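Local coordinates for protein alpha-amylase/trypsin inhibitor (Eleusine coracana, PDB 1B1U) that inhibits both trypsin and alpha-amylase, and may protect ragi seeds against endogenous and foreign hydrolytic enzymes, at residues R56-A59 and V60-L63; E75-L78 and L79-L82. One frame throughout, in Å; residues are numbered along the deposited sequence.

How the contacts relate
The two contacts are a regular and an irregular case of nearby residues holding one another. Contact 1 lies within helix 53-64, close to the middle of the chain and largely buried; contact 2 lies in the loop between strand 74-75 and helix 87-93, farther out and only partly buried. In contact 1 repeating backbone bonds carry the structure and a salt bridge is added on one side, whereas contact 2 rests on a side-chain-to-backbone bond from a glutamine amide and on an inverse gamma turn. Their centres are about 13 Å apart, yet they meet: L63 O to L78 N (2.9 Å) and I62 O to R77 N (3.0 Å) are probable hydrogen bonds joining helix end to loop.

Contact 1. Residues R56-A59 and V60-L63; sequences RCEA and VRIL
E58 and R61 run alongside each other on one flank of helix 53-64, three residues apart, and close a side-on salt bridge. NE of R61 reaches OE1 of E58 at 3.2 Å while NH2 of R61 reaches OE2 at 2.9 Å, each oxygen being met on its syn side. Both acceptors lie near the guanidinium plane, but both nitrogens stand somewhat out of the carboxylate plane, in keeping with the 33° between the two groups. A bend in E58 (chi2 49°) and another in R61 (chi3 58°) bring the two ends together after both chains have set out with CG anti to the backbone N. The pair is partly exposed, and NH2 also bonds to the carbonyl of G66.

The packed part is the helix backbone with A59, V60 and I62 around it. V60 N bonds to R56 O, and I62 N to E58 O at 2.9 Å, the i to i+4 pattern of an alpha-helix. V60 sets CG2 against R56 O (3.4 Å), and its side chain touches L117; the I62 chain slants across that of E58, its CG1 3.0 Å from E58 O and 3.4 Å from E58 OE2. C57 ties this part of the helix to C114 by a disulfide.

With one oxygen given to NE and the other to NH2, the carboxylate is held at both ends, and the bridge probably restrains its rotation and balances charge locally.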
loop_
_atom_site.group_PDB
_atom_site.type_symbol
_atom_site.label_atom_id
_atom_site.label_comp_id
_atom_site.label_asym_id
_atom_site.label_seq_id
_atom_site.Cartn_x
_atom_site.Cartn_y
_atom_site.Cartn_z
ATOM N N ARG A 56 7.968 -3.938 -2.843
ATOM C CA ARG A 56 6.750 -3.195 -3.169
ATOM C C ARG A 56 5.438 -3.976 -3.028
ATOM O O ARG A 56 4.550 -3.546 -2.312
ATOM C CB ARG A 56 6.866 -2.611 -4.598
ATOM C CG ARG A 56 7.348 -1.161 -4.635
ATOM C CD ARG A 56 7.956 -0.740 -5.990
ATOM N NE ARG A 56 8.846 0.402 -5.803
ATOM C CZ ARG A 56 9.798 0.788 -6.650
ATOM N NH1 ARG A 56 10.014 0.128 -7.781
ATOM N NH2 ARG A 56 10.554 1.832 -6.347
ATOM N N CYS A 57 5.306 -5.101 -3.721
ATOM C CA CYS A 57 4.082 -5.913 -3.635
ATOM C C CYS A 57 3.802 -6.411 -2.197
ATOM O O CYS A 57 2.641 -6.499 -1.773
ATOM C CB CYS A 57 4.188 -7.129 -4.566
ATOM S SG CYS A 57 3.906 -6.826 -6.340
ATOM N N GLU A 58 4.865 -6.750 -1.462
ATOM C CA GLU A 58 4.729 -7.233 -0.083
ATOM C C GLU A 58 4.257 -6.096 0.799
ATOM O O GLU A 58 3.386 -6.278 1.644
ATOM C CB GLU A 58 6.077 -7.779 0.426
ATOM C CG GLU A 58 6.128 -8.202 1.908
ATOM C CD GLU A 58 4.986 -9.115 2.320
ATOM O OE1 GLU A 58 4.492 -9.896 1.486
ATOM O OE2 GLU A 58 4.581 -9.055 3.494
ATOM N N ALA A 59 4.844 -4.922 0.584
ATOM C CA ALA A 59 4.513 -3.704 1.320
ATOM C C ALA A 59 3.044 -3.320 1.142
ATOM O O ALA A 59 2.421 -2.752 2.051
ATOM C CB ALA A 59 5.402 -2.557 0.851
ATOM N N VAL A 60 2.497 -3.612 -0.034
ATOM C CA VAL A 60 1.100 -3.306 -0.318
ATOM C C VAL A 60 0.219 -4.307 0.429
ATOM O O VAL A 60 -0.766 -3.919 1.045
ATOM C CB VAL A 60 0.806 -3.353 -1.847
ATOM C CG1 VAL A 60 -0.701 -3.285 -2.112
ATOM C CG2 VAL A 60 1.488 -2.178 -2.527
ATOM N N ARG A 61 0.588 -5.584 0.383
ATOM C CA ARG A 61 -0.164 -6.622 1.092
ATOM C C ARG A 61 -0.213 -6.288 2.575
ATOM O O ARG A 61 -1.241 -6.466 3.232
ATOM C CB ARG A 61 0.495 -7.993 0.905
ATOM C CG ARG A 61 -0.354 -9.173 1.377
ATOM C CD ARG A 61 0.513 -10.396 1.710
ATOM N NE ARG A 61 1.509 -10.088 2.730
ATOM C CZ ARG A 61 1.210 -9.928 4.012
ATOM N NH1 ARG A 61 -0.041 -10.055 4.411
ATOM N NH2 ARG A 61 2.144 -9.613 4.893
ATOM N N ILE A 62 0.898 -5.790 3.104
ATOM C CA ILE A 62 0.955 -5.440 4.520
ATOM C C ILE A 62 -0.005 -4.294 4.815
ATOM O O ILE A 62 -0.572 -4.210 5.907
ATOM C CB ILE A 62 2.381 -4.998 4.960
ATOM C CG1 ILE A 62 3.423 -6.062 4.600
ATOM C CG2 ILE A 62 2.393 -4.740 6.453
ATOM C CD1 ILE A 62 4.869 -5.657 4.961
ATOM N N LEU A 63 -0.165 -3.396 3.843
ATOM C CA LEU A 63 -1.062 -2.252 3.999
ATOM C C LEU A 63 -2.478 -2.769 4.165
ATOM O O LEU A 63 -3.228 -2.310 5.024
ATOM C CB LEU A 63 -0.996 -1.343 2.764
ATOM C CG LEU A 63 -2.014 -0.205 2.607
ATOM C CD1 LEU A 63 -1.939 0.778 3.789
ATOM C CD2 LEU A 63 -1.738 0.505 1.284
#

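Contact 2. Residues E75-L78 and L79-L82; sequences EGRL and LQDL
Q80 turns its amide back on the chain and donates NE2 to the carbonyl oxygen of R77, three residues earlier. The donor arrives nearly along the C=O axis (163°), but the oxygen is tilted 24° from the amide plane of Q80. At 2.5 Å the separation of Q80 NE2 and R77 O is shorter than expected, so its exact value is doubtful. CG of Q80 sits beside the backbone N (chi1 -55°) and the chain is extended beyond it, which carries the amide back to the carbonyl of R77. There the two side chains cross at about a right angle, R77 NE lying 3.9 Å from Q80 CG.

Within this loop of the cereal trypsin/alpha-amylase inhibitor fold, L79 is the centre of an inverse gamma turn. The turn is closed by Q80 N and L78 O, 2.8 Å apart in a weak hydrogen bond, and the bend is consistent with the side chain of Q80 reaching back to R77. With an alanine here in place of the glutamine, the amide is gone and R77 O is likely to lose this donor, and R77 NE its neighbour CG.

Farther out, helices 53-64 and 87-93 position these residues. Backbone bonds tie R77 and L78 to the C-terminal end of helix 53-64. L78 packs on L63 and R21, while the buried L79 reaches L63 and M64 and also touches Q90 and A94. On the side of helix 87-93, R91 donates to the carbonyl of L79, and R87 forms a salt bridge with D81. The guanidinium of R77 comes close to those of R87 and R91, a gathering of like charge that D81 probably moderates.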
loop_
_atom_site.group_PDB
_atom_site.type_symbol
_atom_site.label_atom_id
_atom_site.label_comp_id
_atom_site.label_asym_id
_atom_site.label_seq_id
_atom_site.Cartn_x
_atom_site.Cartn_y
_atom_site.Cartn_z
ATOM N N GLU A 75 2.010 -4.492 12.817
ATOM C CA GLU A 75 1.769 -3.225 12.142
ATOM C C GLU A 75 1.214 -3.529 10.761
ATOM O O GLU A 75 1.639 -4.484 10.111
ATOM C CB GLU A 75 3.063 -2.395 12.047
ATOM C CG GLU A 75 4.253 -3.079 11.375
ATOM C CD GLU A 75 5.567 -2.314 11.572
ATOM O OE1 GLU A 75 5.659 -1.492 12.509
ATOM O OE2 GLU A 75 6.511 -2.535 10.789
ATOM N N GLY A 76 0.247 -2.729 10.326
ATOM C CA GLY A 76 -0.353 -2.949 9.023
ATOM C C GLY A 76 -1.862 -3.045 9.125
ATOM O O GLY A 76 -2.430 -2.799 10.187
ATOM N N ARG A 77 -2.510 -3.419 8.027
ATOM C CA ARG A 77 -3.966 -3.526 7.996
ATOM C C ARG A 77 -4.565 -2.151 8.295
ATOM O O ARG A 77 -5.334 -1.965 9.235
ATOM C CB ARG A 77 -4.459 -4.559 9.016
ATOM C CG ARG A 77 -5.923 -4.978 8.844
ATOM C CD ARG A 77 -6.698 -4.905 10.173
ATOM N NE ARG A 77 -8.146 -5.040 9.993
ATOM C CZ ARG A 77 -8.729 -6.063 9.378
ATOM N NH1 ARG A 77 -7.993 -7.049 8.881
ATOM N NH2 ARG A 77 -10.046 -6.107 9.258
ATOM N N LEU A 78 -4.194 -1.178 7.479
ATOM C CA LEU A 78 -4.704 0.172 7.639
ATOM C C LEU A 78 -5.999 0.306 6.830
ATOM O O LEU A 78 -6.790 1.222 7.061
ATOM C CB LEU A 78 -3.660 1.179 7.141
ATOM C CG LEU A 78 -2.544 1.698 8.060
ATOM C CD1 LEU A 78 -2.375 0.784 9.270
ATOM C CD2 LEU A 78 -1.236 1.800 7.256
ATOM N N LEU A 79 -6.197 -0.612 5.884
ATOM C CA LEU A 79 -7.377 -0.616 5.017
ATOM C C LEU A 79 -8.604 -1.177 5.734
ATOM O O LEU A 79 -9.133 -2.233 5.375
ATOM C CB LEU A 79 -7.090 -1.416 3.726
ATOM C CG LEU A 79 -5.961 -0.898 2.797
ATOM C CD1 LEU A 79 -6.205 -1.336 1.361
ATOM C CD2 LEU A 79 -5.856 0.620 2.853
ATOM N N GLN A 80 -9.035 -0.438 6.752
ATOM C CA GLN A 80 -10.185 -0.774 7.587
ATOM C C GLN A 80 -11.441 0.028 7.173
ATOM O O GLN A 80 -11.359 1.201 6.789
ATOM C CB GLN A 80 -9.848 -0.489 9.065
ATOM C CG GLN A 80 -8.575 -1.188 9.584
ATOM C CD GLN A 80 -7.901 -0.455 10.757
ATOM O OE1 GLN A 80 -8.463 0.465 11.347
ATOM N NE2 GLN A 80 -6.685 -0.875 11.089
ATOM N N ASP A 81 -12.599 -0.614 7.267
ATOM C CA ASP A 81 -13.872 0.000 6.906
ATOM C C ASP A 81 -13.991 1.459 7.306
ATOM O O ASP A 81 -13.374 1.905 8.272
ATOM C CB ASP A 81 -15.032 -0.763 7.556
ATOM C CG ASP A 81 -15.203 -2.151 6.994
ATOM O OD1 ASP A 81 -15.582 -2.274 5.811
ATOM O OD2 ASP A 81 -14.956 -3.124 7.738
ATOM N N LEU A 82 -14.798 2.196 6.554
ATOM C CA LEU A 82 -15.058 3.600 6.837
ATOM C C LEU A 82 -16.471 3.855 6.337
ATOM O O LEU A 82 -16.977 3.113 5.495
ATOM C CB LEU A 82 -14.078 4.507 6.082
ATOM C CG LEU A 82 -12.622 4.675 6.539
ATOM C CD1 LEU A 82 -11.853 5.370 5.424
ATOM C CD2 LEU A 82 -12.538 5.485 7.830
#